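Local coordinates for P43 (Trichuris muris, PDB 6QIX), which is the major protein secreted by a whipworm parasite, and tethers to matrix and inhibits the function of interleukin-13, at residues 37-42 / 61-66; 121-126 / 316-321; 236-241 / 281-286; 241-246 / 354-359; 258-263 / 322-327. All coordinates share one frame; numbering follows the deposited sequence.

Contact 1: residues 37-42 / 61-66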
# COMPACT_ATOMS: atom_id res chain seq x y z
N TYR A 37 3.66 -15.79 8.75
CA TYR A 37 2.32 -15.58 8.21
C TYR A 37 1.44 -16.75 8.56
O TYR A 37 1.91 -17.78 9.03
CB TYR A 37 2.45 -15.39 6.70
CG TYR A 37 3.25 -14.14 6.38
CD1 TYR A 37 2.64 -12.88 6.33
CD2 TYR A 37 4.63 -14.21 6.16
CE1 TYR A 37 3.35 -11.76 6.07
CE2 TYR A 37 5.36 -13.08 5.89
CZ TYR A 37 4.71 -11.85 5.85
OH TYR A 37 5.42 -10.69 5.59
N PRO A 38 0.13 -16.66 8.30
CA PRO A 38 -0.60 -15.60 7.61
C PRO A 38 -0.68 -14.23 8.31
O PRO A 38 -0.36 -14.12 9.50
CB PRO A 38 -2.02 -16.18 7.45
CG PRO A 38 -2.10 -17.33 8.43
CD PRO A 38 -0.72 -17.80 8.68
N PRO A 39 -1.09 -13.20 7.55
CA PRO A 39 -1.10 -11.82 8.10
C PRO A 39 -1.84 -11.70 9.42
O PRO A 39 -1.35 -11.07 10.37
CB PRO A 39 -1.80 -11.01 6.99
CG PRO A 39 -1.46 -11.80 5.73
CD PRO A 39 -1.50 -13.24 6.13
N GLN A 40 -3.02 -12.31 9.52
CA GLN A 40 -3.77 -12.23 10.77
C GLN A 40 -2.95 -12.77 11.94
O GLN A 40 -2.92 -12.19 13.03
CB GLN A 40 -5.10 -12.99 10.66
CG GLN A 40 -5.94 -12.91 11.94
CD GLN A 40 -6.41 -11.49 12.24
OE1 GLN A 40 -6.58 -10.68 11.34
NE2 GLN A 40 -6.63 -11.20 13.52
N HIS A 41 -2.26 -13.89 11.73
CA HIS A 41 -1.45 -14.47 12.80
C HIS A 41 -0.28 -13.57 13.16
O HIS A 41 0.01 -13.36 14.35
CB HIS A 41 -0.93 -15.83 12.38
CG HIS A 41 -0.06 -16.47 13.40
ND1 HIS A 41 1.29 -16.69 13.21
CD2 HIS A 41 -0.34 -16.94 14.64
CE1 HIS A 41 1.79 -17.30 14.27
NE2 HIS A 41 0.83 -17.45 15.16
N MET A 42 0.41 -13.03 12.16
CA MET A 42 1.53 -12.13 12.45
C MET A 42 1.05 -10.86 13.14
O MET A 42 1.67 -10.40 14.10
CB MET A 42 2.30 -11.81 11.16
CG MET A 42 3.44 -10.82 11.34
SD MET A 42 4.29 -10.44 9.79
CE MET A 42 5.12 -12.02 9.55
N VAL A 61 -7.95 -9.77 3.64
CA VAL A 61 -7.48 -8.50 3.13
C VAL A 61 -6.24 -8.67 2.26
O VAL A 61 -6.12 -8.02 1.22
CB VAL A 61 -7.20 -7.54 4.30
CG1 VAL A 61 -6.65 -6.22 3.80
CG2 VAL A 61 -8.45 -7.34 5.13
N MET A 62 -5.30 -9.52 2.66
CA MET A 62 -4.10 -9.71 1.86
C MET A 62 -3.62 -11.15 2.03
O MET A 62 -2.45 -11.41 2.31
CB MET A 62 -3.02 -8.69 2.22
CG MET A 62 -2.89 -8.39 3.70
SD MET A 62 -1.24 -7.80 4.13
CE MET A 62 -0.79 -6.89 2.65
N ASP A 63 -4.52 -12.10 1.85
CA ASP A 63 -4.16 -13.51 1.90
C ASP A 63 -3.68 -13.98 0.53
O ASP A 63 -3.83 -13.29 -0.48
CB ASP A 63 -5.35 -14.33 2.40
CG ASP A 63 -5.67 -14.06 3.86
OD1 ASP A 63 -4.75 -13.63 4.60
OD2 ASP A 63 -6.83 -14.28 4.28
N LEU A 64 -3.07 -15.17 0.52
CA LEU A 64 -2.68 -15.78 -0.73
C LEU A 64 -3.93 -16.21 -1.51
O LEU A 64 -4.99 -16.47 -0.92
CB LEU A 64 -1.78 -16.98 -0.48
CG LEU A 64 -0.47 -16.75 0.26
CD1 LEU A 64 0.29 -18.11 0.35
CD2 LEU A 64 0.38 -15.70 -0.47
N PRO A 65 -3.83 -16.29 -2.84
CA PRO A 65 -5.02 -16.63 -3.63
C PRO A 65 -5.58 -17.98 -3.22
O PRO A 65 -4.86 -18.88 -2.80
CB PRO A 65 -4.51 -16.63 -5.07
CG PRO A 65 -3.01 -16.48 -5.01
CD PRO A 65 -2.69 -15.89 -3.69
N HIS A 66 -6.90 -18.09 -3.34
CA HIS A 66 -7.63 -19.25 -2.84
C HIS A 66 -6.91 -20.55 -3.20
O HIS A 66 -6.48 -20.75 -4.33
CB HIS A 66 -9.05 -19.27 -3.42
CG HIS A 66 -9.79 -20.55 -3.16
ND1 HIS A 66 -10.08 -21.46 -4.15
CD2 HIS A 66 -10.28 -21.07 -2.01
CE1 HIS A 66 -10.72 -22.50 -3.63
NE2 HIS A 66 -10.86 -22.28 -2.33
O HOH W 1 -4.66 -13.53 7.39
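Pro39 meets Met62 and Asp63 at the surface of the chain, and its ring carries the van der Waals part of the contact. Two of the approaches are carbon to oxygen: CG of Pro39 lies 3.6 Å from the carbonyl O of Met62, while CD of the same ring is 3.6 Å from OD1 of Asp63. The apolar pair is Pro39 CG with Met62 CG, 4.2 Å apart in one of two conformers of Met62 and so less certain. Two neighbouring ring carbons therefore face two successive residues of 61-66, and the Asp63 side chain runs at a slant to the ring. No direct hydrogen bond joins the segments. Pro39 is the first residue of helix 39-49: Pro38, which follows a cis peptide bond, holds the N-cap position, and its O accepts from Met42 N at 3.0 Å. The segment 61-66, by contrast, is irregular chain, so a helix start is laid against a loop. The polar part runs through one water. It accepts from Gln40 N at 3.0 Å and donates to Asp63 OD1 at 2.8 Å. The other oxygen, OD2, takes the N-H of Gly60. Asp63 CG stands beside its own backbone N, chi1 -69°, which carries OD1 to the ring and the water.

Contact 2: residues 121-126 / 316-321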
# COMPACT_ATOMS: atom_id res chain seq x y z
N TYR A 121 4.33 -9.01 -3.87
CA TYR A 121 4.44 -9.06 -2.42
C TYR A 121 5.12 -7.84 -1.81
O TYR A 121 4.92 -7.55 -0.62
CB TYR A 121 5.19 -10.32 -2.03
CG TYR A 121 4.39 -11.54 -2.43
CD1 TYR A 121 3.39 -12.00 -1.59
CD2 TYR A 121 4.57 -12.16 -3.64
CE1 TYR A 121 2.64 -13.07 -1.90
CE2 TYR A 121 3.81 -13.31 -3.99
CZ TYR A 121 2.84 -13.74 -3.11
OH TYR A 121 2.05 -14.82 -3.39
N ALA A 122 5.88 -7.09 -2.59
CA ALA A 122 6.54 -5.91 -2.03
C ALA A 122 5.61 -4.72 -1.84
O ALA A 122 5.96 -3.81 -1.06
CB ALA A 122 7.69 -5.44 -2.92
N PHE A 123 4.48 -4.67 -2.52
CA PHE A 123 3.65 -3.46 -2.43
C PHE A 123 2.21 -3.73 -2.02
O PHE A 123 1.43 -2.76 -1.88
CB PHE A 123 3.70 -2.67 -3.75
CG PHE A 123 3.45 -3.51 -4.97
CD1 PHE A 123 2.16 -3.72 -5.42
CD2 PHE A 123 4.51 -4.08 -5.66
CE1 PHE A 123 1.91 -4.49 -6.50
CE2 PHE A 123 4.28 -4.86 -6.77
CZ PHE A 123 2.97 -5.06 -7.20
N ILE A 124 1.82 -5.00 -1.81
CA ILE A 124 0.44 -5.25 -1.35
C ILE A 124 0.18 -4.56 -0.00
O ILE A 124 -0.98 -4.24 0.33
CB ILE A 124 0.13 -6.75 -1.27
CG1 ILE A 124 1.12 -7.48 -0.36
CG2 ILE A 124 0.11 -7.33 -2.65
CD1 ILE A 124 0.97 -8.97 -0.41
N ASN A 125 1.22 -4.31 0.79
CA ASN A 125 0.98 -3.73 2.11
C ASN A 125 0.42 -2.32 2.04
O ASN A 125 -0.08 -1.83 3.05
CB ASN A 125 2.26 -3.78 2.95
CG ASN A 125 3.39 -2.90 2.43
OD1 ASN A 125 3.34 -2.33 1.32
ND2 ASN A 125 4.45 -2.81 3.23
N GLU A 126 0.48 -1.67 0.87
CA GLU A 126 -0.07 -0.33 0.75
C GLU A 126 -1.56 -0.30 1.10
O GLU A 126 -2.08 0.74 1.53
CB GLU A 126 0.16 0.22 -0.66
CG GLU A 126 1.60 0.53 -1.02
CD GLU A 126 2.22 1.73 -0.28
OE1 GLU A 126 1.49 2.65 0.18
OE2 GLU A 126 3.50 1.75 -0.17
N TRP A 316 13.30 -3.79 -8.37
CA TRP A 316 13.30 -2.52 -7.62
C TRP A 316 12.58 -1.42 -8.38
O TRP A 316 11.95 -0.52 -7.78
CB TRP A 316 14.74 -2.09 -7.27
CG TRP A 316 15.65 -1.85 -8.47
CD1 TRP A 316 16.56 -2.75 -9.03
CD2 TRP A 316 15.74 -0.66 -9.24
NE1 TRP A 316 17.17 -2.18 -10.12
CE2 TRP A 316 16.70 -0.89 -10.26
CE3 TRP A 316 15.10 0.60 -9.17
CZ2 TRP A 316 17.03 0.09 -11.21
CZ3 TRP A 316 15.41 1.57 -10.10
CH2 TRP A 316 16.40 1.30 -11.12
N LYS A 317 12.64 -1.49 -9.70
CA LYS A 317 11.97 -0.51 -10.53
C LYS A 317 10.48 -0.82 -10.65
O LYS A 317 9.64 0.08 -10.51
CB LYS A 317 12.65 -0.44 -11.89
CG LYS A 317 12.06 0.64 -12.79
CD LYS A 317 12.69 0.67 -14.17
CE LYS A 317 14.18 0.91 -14.10
NZ LYS A 317 14.64 1.69 -15.28
N ARG A 318 10.14 -2.10 -10.90
CA ARG A 318 8.73 -2.52 -10.88
C ARG A 318 8.06 -2.12 -9.56
O ARG A 318 6.95 -1.58 -9.55
CB ARG A 318 8.67 -4.03 -11.08
CG ARG A 318 7.26 -4.63 -11.23
CD ARG A 318 6.61 -5.05 -9.86
NE ARG A 318 7.54 -5.82 -9.04
CZ ARG A 318 7.86 -7.10 -9.25
NH1 ARG A 318 7.31 -7.77 -10.24
NH2 ARG A 318 8.77 -7.68 -8.49
N ASP A 319 8.72 -2.41 -8.43
CA ASP A 319 8.14 -2.11 -7.12
C ASP A 319 7.95 -0.61 -6.94
O ASP A 319 6.91 -0.15 -6.41
CB ASP A 319 9.06 -2.67 -6.03
CG ASP A 319 9.03 -4.20 -5.95
OD1 ASP A 319 8.07 -4.78 -6.53
OD2 ASP A 319 9.94 -4.81 -5.29
N GLY A 320 8.91 0.17 -7.39
CA GLY A 320 8.78 1.61 -7.22
C GLY A 320 7.59 2.18 -7.96
O GLY A 320 6.86 2.99 -7.42
N TYR A 321 7.39 1.76 -9.23
CA TYR A 321 6.21 2.18 -9.96
C TYR A 321 4.95 1.64 -9.29
O TYR A 321 3.94 2.36 -9.17
CB TYR A 321 6.27 1.71 -11.41
CG TYR A 321 7.08 2.56 -12.34
CD1 TYR A 321 6.72 3.88 -12.62
CD2 TYR A 321 8.21 2.05 -12.97
CE1 TYR A 321 7.47 4.66 -13.49
CE2 TYR A 321 8.97 2.82 -13.84
CZ TYR A 321 8.59 4.12 -14.10
OH TYR A 321 9.34 4.89 -14.97
O HOH W 2 6.90 -7.27 -5.30
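Ala122 and Asp319 bring the backbones nearest, with CA atoms 6.6 Å apart, where the irregular segment 121-126, containing a type I turn from Phe123 to Glu126, faces a side of helix 315-325. The methyl of Ala122 points at the Asp319 carboxylate, its CB 3.3 Å from OD2. Phe123 offers a ring edge to the other oxygen: CD2 is 3.7 Å from Asp319 OD1, which lies near the ring plane, and ring and carboxylate planes are 62° apart. With chi1 at 49°, Phe123 CG sits between its backbone N and carbonyl carbon, and the ring extends toward the helix. Arg318, its chain bent at chi2 and chi3, brings CD to 3.9 Å from Phe123 CE2 in an oblique approach. Its NE donates to Asp319 OD1 at 2.8 Å, a salt bridge between adjacent residues in which NE arrives from above the carboxylate plane. A water completes the link, accepting from Ala122 N and donating to Asp319 OD1 at 3.0 Å. The contact joins this loop, which leads into helix 126-129, to a helix almost 200 residues later in the chain. OD1 thus takes an N-H from Arg318 and a hydrogen from the water, while the Phe123 edge lies alongside at van der Waals range; the salt bridge and the water would be expected to favour the charged form of the buried Asp319.

Contact 3: residues 236-241 / 281-286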
# COMPACT_ATOMS: atom_id res chain seq x y z
N HIS A 236 -19.10 10.42 -17.50
CA HIS A 236 -19.29 11.59 -16.67
C HIS A 236 -18.46 11.48 -15.40
O HIS A 236 -18.54 10.50 -14.67
CB HIS A 236 -20.75 11.78 -16.31
CG HIS A 236 -21.01 12.99 -15.48
ND1 HIS A 236 -20.97 14.27 -16.00
CD2 HIS A 236 -21.29 13.13 -14.17
CE1 HIS A 236 -21.23 15.14 -15.04
NE2 HIS A 236 -21.42 14.47 -13.91
N ILE A 237 -17.68 12.51 -15.14
CA ILE A 237 -16.91 12.62 -13.90
C ILE A 237 -17.62 13.64 -13.01
O ILE A 237 -17.62 14.83 -13.36
CB ILE A 237 -15.46 13.02 -14.18
CG1 ILE A 237 -14.83 12.01 -15.14
CG2 ILE A 237 -14.71 13.12 -12.89
CD1 ILE A 237 -13.46 12.43 -15.66
N PRO A 238 -18.22 13.23 -11.88
CA PRO A 238 -18.85 14.21 -11.00
C PRO A 238 -17.83 15.05 -10.25
O PRO A 238 -16.63 14.80 -10.37
CB PRO A 238 -19.65 13.34 -10.03
CG PRO A 238 -18.87 12.09 -9.92
CD PRO A 238 -18.26 11.87 -11.31
N GLU A 239 -18.30 16.03 -9.48
CA GLU A 239 -17.41 16.73 -8.58
C GLU A 239 -16.74 15.76 -7.59
O GLU A 239 -17.30 14.70 -7.24
CB GLU A 239 -18.16 17.80 -7.79
CG GLU A 239 -18.88 18.83 -8.64
CD GLU A 239 -19.65 19.78 -7.77
OE1 GLU A 239 -19.38 21.01 -7.84
OE2 GLU A 239 -20.51 19.27 -7.00
N LYS A 240 -15.58 16.18 -7.10
CA LYS A 240 -14.81 15.44 -6.11
C LYS A 240 -15.72 14.90 -5.03
O LYS A 240 -16.53 15.63 -4.46
CB LYS A 240 -13.74 16.35 -5.49
CG LYS A 240 -12.63 16.70 -6.44
CD LYS A 240 -11.65 17.75 -5.78
CE LYS A 240 -12.24 19.13 -5.80
NZ LYS A 240 -11.92 19.82 -7.11
N CYS A 241 -15.60 13.59 -4.76
CA CYS A 241 -16.53 12.94 -3.86
C CYS A 241 -15.94 11.64 -3.35
O CYS A 241 -14.94 11.14 -3.87
CB CYS A 241 -17.86 12.64 -4.57
SG CYS A 241 -17.57 11.65 -6.11
N CYS A 281 -20.23 9.32 -3.70
CA CYS A 281 -20.28 9.56 -5.13
C CYS A 281 -21.54 8.93 -5.70
O CYS A 281 -21.85 7.78 -5.37
CB CYS A 281 -19.09 8.95 -5.88
SG CYS A 281 -17.47 9.69 -5.45
N THR A 282 -22.23 9.65 -6.61
CA THR A 282 -23.34 9.08 -7.39
C THR A 282 -22.94 9.00 -8.86
O THR A 282 -22.75 10.03 -9.50
CB THR A 282 -24.62 9.89 -7.21
OG1 THR A 282 -24.90 9.96 -5.80
CG2 THR A 282 -25.78 9.27 -7.97
N LEU A 283 -22.83 7.77 -9.39
CA LEU A 283 -22.50 7.50 -10.79
C LEU A 283 -23.61 6.73 -11.50
O LEU A 283 -24.32 5.94 -10.88
CB LEU A 283 -21.24 6.66 -10.89
CG LEU A 283 -20.01 7.15 -10.12
CD1 LEU A 283 -18.89 6.16 -10.24
CD2 LEU A 283 -19.58 8.51 -10.60
N ASP A 284 -23.71 6.92 -12.81
CA ASP A 284 -24.55 6.05 -13.63
C ASP A 284 -23.96 4.65 -13.75
O ASP A 284 -22.75 4.45 -13.69
CB ASP A 284 -24.72 6.64 -15.03
CG ASP A 284 -25.55 7.88 -15.02
OD1 ASP A 284 -26.62 7.87 -14.36
OD2 ASP A 284 -25.13 8.88 -15.63
N LYS A 285 -24.85 3.67 -13.93
CA LYS A 285 -24.44 2.30 -14.17
C LYS A 285 -23.79 2.20 -15.54
O LYS A 285 -24.07 3.01 -16.43
CB LYS A 285 -25.64 1.35 -14.10
CG LYS A 285 -26.21 1.14 -12.76
CD LYS A 285 -27.62 0.48 -12.88
CE LYS A 285 -28.37 0.44 -11.58
NZ LYS A 285 -29.61 -0.41 -11.64
N ILE A 286 -22.89 1.24 -15.69
CA ILE A 286 -22.32 0.90 -16.99
C ILE A 286 -22.60 -0.58 -17.25
O ILE A 286 -22.31 -1.43 -16.40
CB ILE A 286 -20.80 1.19 -17.05
CG1 ILE A 286 -20.54 2.65 -16.67
CG2 ILE A 286 -20.25 0.88 -18.45
CD1 ILE A 286 -20.44 3.61 -17.85
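Cys281 and Cys241 have the most surface buried here, and they are joined by a disulfide, SG to SG 2.1 Å, that ties the loop before strand 246-252 to an outer strand, 281-284, of a three-stranded antiparallel sheet. P43 is rich in such bridges, and this one spans 39 intervening residues that include the two-stranded sheet 246-252/262-268. The CB-SG-SG-CB torsion of 103° is not far from the 90° or so that disulfides prefer. The half-cystines enter it differently: Cys241 SG lies between its backbone N and carbonyl carbon, chi1 55°, whereas Cys281 SG is anti to its carbonyl carbon, chi1 -65°. Together they let the CA atoms come to 5.2 Å, where the two segments are nearest. Within the sheet the strand is held by backbone hydrogen bonds of Cys281 with Cys342 and of Leu283 with Cys340, and Leu283 also packs on Phe292 of helix 292-310. Pro238 is next in buried area. Its ring crosses the Leu283 side chain at about a right angle, making a purely apolar contact two residues along from Cys281. There the Leu283 methyl CD2 sits astride one ring bond, 3.7 Å from both CG and CD of Pro238.

Contact 4: residues 241-246 / 354-359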
# COMPACT_ATOMS: atom_id res chain seq x y z
N CYS A 241 -15.60 13.59 -4.76
CA CYS A 241 -16.53 12.94 -3.86
C CYS A 241 -15.94 11.64 -3.35
O CYS A 241 -14.94 11.14 -3.87
CB CYS A 241 -17.86 12.64 -4.57
SG CYS A 241 -17.57 11.65 -6.11
N GLY A 242 -16.61 11.07 -2.32
CA GLY A 242 -16.38 9.69 -1.92
C GLY A 242 -15.10 9.40 -1.15
O GLY A 242 -14.72 8.22 -1.03
N PHE A 243 -14.43 10.45 -0.64
CA PHE A 243 -13.05 10.35 -0.20
C PHE A 243 -12.14 9.79 -1.30
O PHE A 243 -11.07 9.22 -1.02
CB PHE A 243 -12.94 9.52 1.08
CG PHE A 243 -13.70 10.10 2.26
CD1 PHE A 243 -13.12 11.02 3.10
CD2 PHE A 243 -15.02 9.74 2.51
CE1 PHE A 243 -13.83 11.57 4.15
CE2 PHE A 243 -15.72 10.28 3.60
CZ PHE A 243 -15.10 11.20 4.41
N CYS A 244 -12.52 9.99 -2.57
CA CYS A 244 -11.76 9.53 -3.74
C CYS A 244 -10.71 10.55 -4.19
O CYS A 244 -9.64 10.15 -4.69
CB CYS A 244 -12.74 9.20 -4.89
SG CYS A 244 -13.78 7.77 -4.51
N SER A 245 -10.99 11.84 -4.03
CA SER A 245 -9.97 12.88 -4.26
C SER A 245 -8.90 12.80 -3.18
O SER A 245 -9.16 12.42 -2.05
CB SER A 245 -10.63 14.26 -4.28
OG SER A 245 -9.70 15.25 -4.67
N PHE A 246 -7.66 13.13 -3.54
CA PHE A 246 -6.53 12.91 -2.64
C PHE A 246 -5.40 13.86 -2.97
O PHE A 246 -5.28 14.34 -4.11
CB PHE A 246 -5.99 11.46 -2.72
CG PHE A 246 -5.44 11.09 -4.07
CD1 PHE A 246 -4.10 11.06 -4.28
CD2 PHE A 246 -6.28 10.80 -5.12
CE1 PHE A 246 -3.57 10.74 -5.51
CE2 PHE A 246 -5.76 10.48 -6.35
CZ PHE A 246 -4.37 10.48 -6.54
N THR A 354 -25.93 5.76 1.46
CA THR A 354 -26.17 7.19 1.62
C THR A 354 -24.95 7.95 2.10
O THR A 354 -24.92 9.19 2.00
CB THR A 354 -27.30 7.46 2.62
OG1 THR A 354 -26.99 6.85 3.87
CG2 THR A 354 -28.64 6.92 2.07
N ALA A 355 -23.93 7.25 2.59
CA ALA A 355 -22.75 7.91 3.15
C ALA A 355 -21.57 6.95 3.13
O ALA A 355 -21.72 5.75 2.91
CB ALA A 355 -22.98 8.40 4.59
N CYS A 356 -20.39 7.52 3.35
CA CYS A 356 -19.14 6.77 3.36
C CYS A 356 -18.66 6.56 4.78
O CYS A 356 -18.65 7.51 5.60
CB CYS A 356 -18.06 7.50 2.56
SG CYS A 356 -18.41 7.64 0.77
N VAL A 357 -18.22 5.33 5.08
CA VAL A 357 -17.77 4.95 6.41
C VAL A 357 -16.44 4.22 6.29
O VAL A 357 -16.13 3.64 5.24
CB VAL A 357 -18.80 4.05 7.13
CG1 VAL A 357 -20.08 4.76 7.32
CG2 VAL A 357 -19.04 2.75 6.36
N VAL A 358 -15.64 4.28 7.37
CA VAL A 358 -14.31 3.66 7.33
C VAL A 358 -14.49 2.16 7.41
O VAL A 358 -15.33 1.65 8.17
CB VAL A 358 -13.43 4.17 8.49
CG1 VAL A 358 -12.07 3.47 8.47
CG2 VAL A 358 -13.26 5.67 8.36
N LYS A 359 -13.74 1.43 6.58
CA LYS A 359 -13.74 -0.02 6.66
C LYS A 359 -13.31 -0.50 8.06
O LYS A 359 -12.43 0.10 8.70
CB LYS A 359 -12.81 -0.58 5.60
CG LYS A 359 -13.34 -0.47 4.17
CD LYS A 359 -12.35 -1.15 3.19
CE LYS A 359 -12.68 -0.80 1.73
NZ LYS A 359 -11.61 -1.32 0.76
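Phe243 and Cys356 meet through similar first torsions, chi1 -61° and -65°, each setting the gamma atom beside its own backbone N and anti to the carbonyl carbon. Placed there, the Phe243 ring has an edge toward Cys356, whose CB lies near the ring plane, 3.8 Å from both CD2 and CE2. The sulfur turns elsewhere: Cys356 SG is 3.9 Å from Gly242 CA. Gly242 and Phe243 are the two central residues of a type I' turn from Cys241 to Cys244, closed by Cys244 N to Cys241 O at 3.0 Å; both have positive phi. The turn lies against strand 356-358 of a two-stranded sheet, in a region dense with disulfides. Cys241 is bridged to Cys281, Cys244 to Cys344 and Cys356 to Cys343, so the partners of Cys244 and Cys356 are adjacent in sequence. The other strand of that sheet, 347-349, contributes Tyr347, whose ring stacks on Phe243.

Contact 5: residues 258-263 / 322-327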
# COMPACT_ATOMS: atom_id res chain seq x y z
N GLY A 258 19.50 0.16 -8.88
CA GLY A 258 19.04 -0.51 -7.69
C GLY A 258 18.21 0.37 -6.78
O GLY A 258 17.73 -0.10 -5.75
N CYS A 259 18.01 1.63 -7.16
CA CYS A 259 17.39 2.62 -6.28
C CYS A 259 16.30 3.36 -7.03
O CYS A 259 16.61 4.15 -7.93
CB CYS A 259 18.42 3.64 -5.77
SG CYS A 259 19.89 2.95 -4.94
N PHE A 260 15.05 3.19 -6.61
CA PHE A 260 14.01 3.92 -7.31
C PHE A 260 14.00 5.35 -6.77
O PHE A 260 14.07 5.54 -5.57
CB PHE A 260 12.63 3.27 -7.06
CG PHE A 260 11.57 3.75 -7.97
CD1 PHE A 260 11.49 3.27 -9.27
CD2 PHE A 260 10.64 4.69 -7.53
CE1 PHE A 260 10.49 3.70 -10.11
CE2 PHE A 260 9.66 5.16 -8.38
CZ PHE A 260 9.58 4.65 -9.66
N PRO A 261 13.84 6.36 -7.63
CA PRO A 261 14.07 7.74 -7.20
C PRO A 261 12.92 8.47 -6.50
O PRO A 261 13.18 9.51 -5.87
CB PRO A 261 14.39 8.47 -8.51
CG PRO A 261 13.60 7.68 -9.52
CD PRO A 261 13.72 6.26 -9.10
N LEU A 262 11.67 8.02 -6.62
CA LEU A 262 10.53 8.80 -6.12
C LEU A 262 9.65 7.94 -5.23
O LEU A 262 9.22 6.85 -5.62
CB LEU A 262 9.70 9.32 -7.27
CG LEU A 262 8.57 10.27 -6.89
CD1 LEU A 262 9.14 11.56 -6.31
CD2 LEU A 262 7.75 10.50 -8.13
N LYS A 263 9.36 8.45 -4.05
CA LYS A 263 8.46 7.84 -3.08
C LYS A 263 7.28 8.79 -2.91
O LYS A 263 7.49 10.02 -2.84
CB LYS A 263 9.21 7.67 -1.77
CG LYS A 263 8.78 6.55 -0.91
CD LYS A 263 8.99 6.92 0.57
CE LYS A 263 10.48 6.98 0.91
NZ LYS A 263 10.84 6.10 2.09
N ALA A 322 4.99 0.38 -8.86
CA ALA A 322 3.77 -0.23 -8.35
C ALA A 322 3.32 0.48 -7.06
O ALA A 322 2.13 0.60 -6.81
CB ALA A 322 3.98 -1.72 -8.10
N LYS A 323 4.26 0.88 -6.20
CA LYS A 323 3.87 1.58 -4.98
C LYS A 323 3.14 2.88 -5.28
O LYS A 323 2.20 3.24 -4.55
CB LYS A 323 5.11 1.83 -4.09
CG LYS A 323 5.64 0.55 -3.45
CD LYS A 323 6.95 0.78 -2.72
CE LYS A 323 7.62 -0.45 -2.36
NZ LYS A 323 8.91 -0.11 -1.61
N MET A 324 3.54 3.58 -6.35
CA MET A 324 2.81 4.77 -6.77
C MET A 324 1.42 4.40 -7.31
O MET A 324 0.41 5.03 -6.95
CB MET A 324 3.63 5.54 -7.82
CG MET A 324 5.01 6.03 -7.35
SD MET A 324 5.99 6.85 -8.67
CE MET A 324 5.16 8.43 -8.82
N LEU A 325 1.36 3.37 -8.16
CA LEU A 325 0.08 2.95 -8.74
C LEU A 325 -0.90 2.53 -7.66
O LEU A 325 -2.12 2.75 -7.80
CB LEU A 325 0.35 1.83 -9.76
CG LEU A 325 -0.63 1.58 -10.88
CD1 LEU A 325 -0.79 2.82 -11.75
CD2 LEU A 325 -0.17 0.40 -11.74
N MET A 326 -0.41 1.93 -6.57
CA MET A 326 -1.30 1.60 -5.46
C MET A 326 -2.01 2.81 -4.86
O MET A 326 -2.95 2.62 -4.09
CB MET A 326 -0.56 0.85 -4.32
CG MET A 326 -0.20 -0.56 -4.74
SD MET A 326 -1.42 -1.74 -4.84
CE MET A 326 -2.05 -1.80 -3.18
N GLN A 327 -1.52 4.02 -5.12
CA GLN A 327 -2.11 5.22 -4.54
C GLN A 327 -3.30 5.72 -5.33
O GLN A 327 -4.00 6.63 -4.87
CB GLN A 327 -1.09 6.36 -4.45
CG GLN A 327 0.20 5.98 -3.80
CD GLN A 327 0.04 5.33 -2.49
OE1 GLN A 327 -0.75 5.76 -1.64
NE2 GLN A 327 0.84 4.28 -2.26
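Gln327 NE2 donates to the carbonyl O of Lys323 at 2.9 Å, with an N-H...O angle of 164°, and also to Glu126 OE1 of the neighbouring helix. The Lys323 oxygen lies close to the Gln327 amide plane; the side chain turns back to a carbonyl four residues earlier. OE1 of the same amide accepts from Gln130, which leaves both ends of the group engaged and its rotation defined. No hydrogen bond crosses between the segments; the contact passes through Met324, and what follows describes one of its two deposited conformers. With CG anti to its carbonyl carbon, chi1 -60°, the methionine reaches out from the helix and then bends at chi3, sending sulfur and methyl to different partners. SD comes to the edge of the Phe260 ring, 4.1 Å from CE2 and 5.3 Å from the ring centroid, 81° off the ring normal: an edge-on Met-aromatic contact. CE meets Leu262 CD2 at 3.4 Å, tight for two methyls, a closeness that remains doubtful. The Leu262 side chain crosses that of Met324 at about a right angle. The contact seats the start of strand 262-268 on the C-terminal part of helix 315-325; Leu262 also packs on strand 246-252, Phe260 packs edge-to-face with Tyr321 of the same helix, and Leu325 and Met326 touch Trp301 of helix 292-310.

Overall arrangement
Contacts 2 and 5 are the closest pair, with centres 7 Å apart, both using helix 315-325; Phe123 CE2 packs 3.4 Å from Ala322 CB, and Trp316 CE2 lies 3.3 Å from Gly258 N. Contact 1, about 17 Å from contact 2 between centres, reaches it through Met62 against Ile124 and Leu64 against Tyr121. Contacts 3 and 4 share Cys241, their centres 13 Å apart. Contacts 4 and 5 touch lightly, Phe246 CE1 lying 4.2 Å from Gln327 O, while contacts 1 and 3 are 33 Å apart between centres. The attached glycan touches Ile286 of contact 3, and a calcium ion lies about 11 Å from the Phe243 side chain of contact 4.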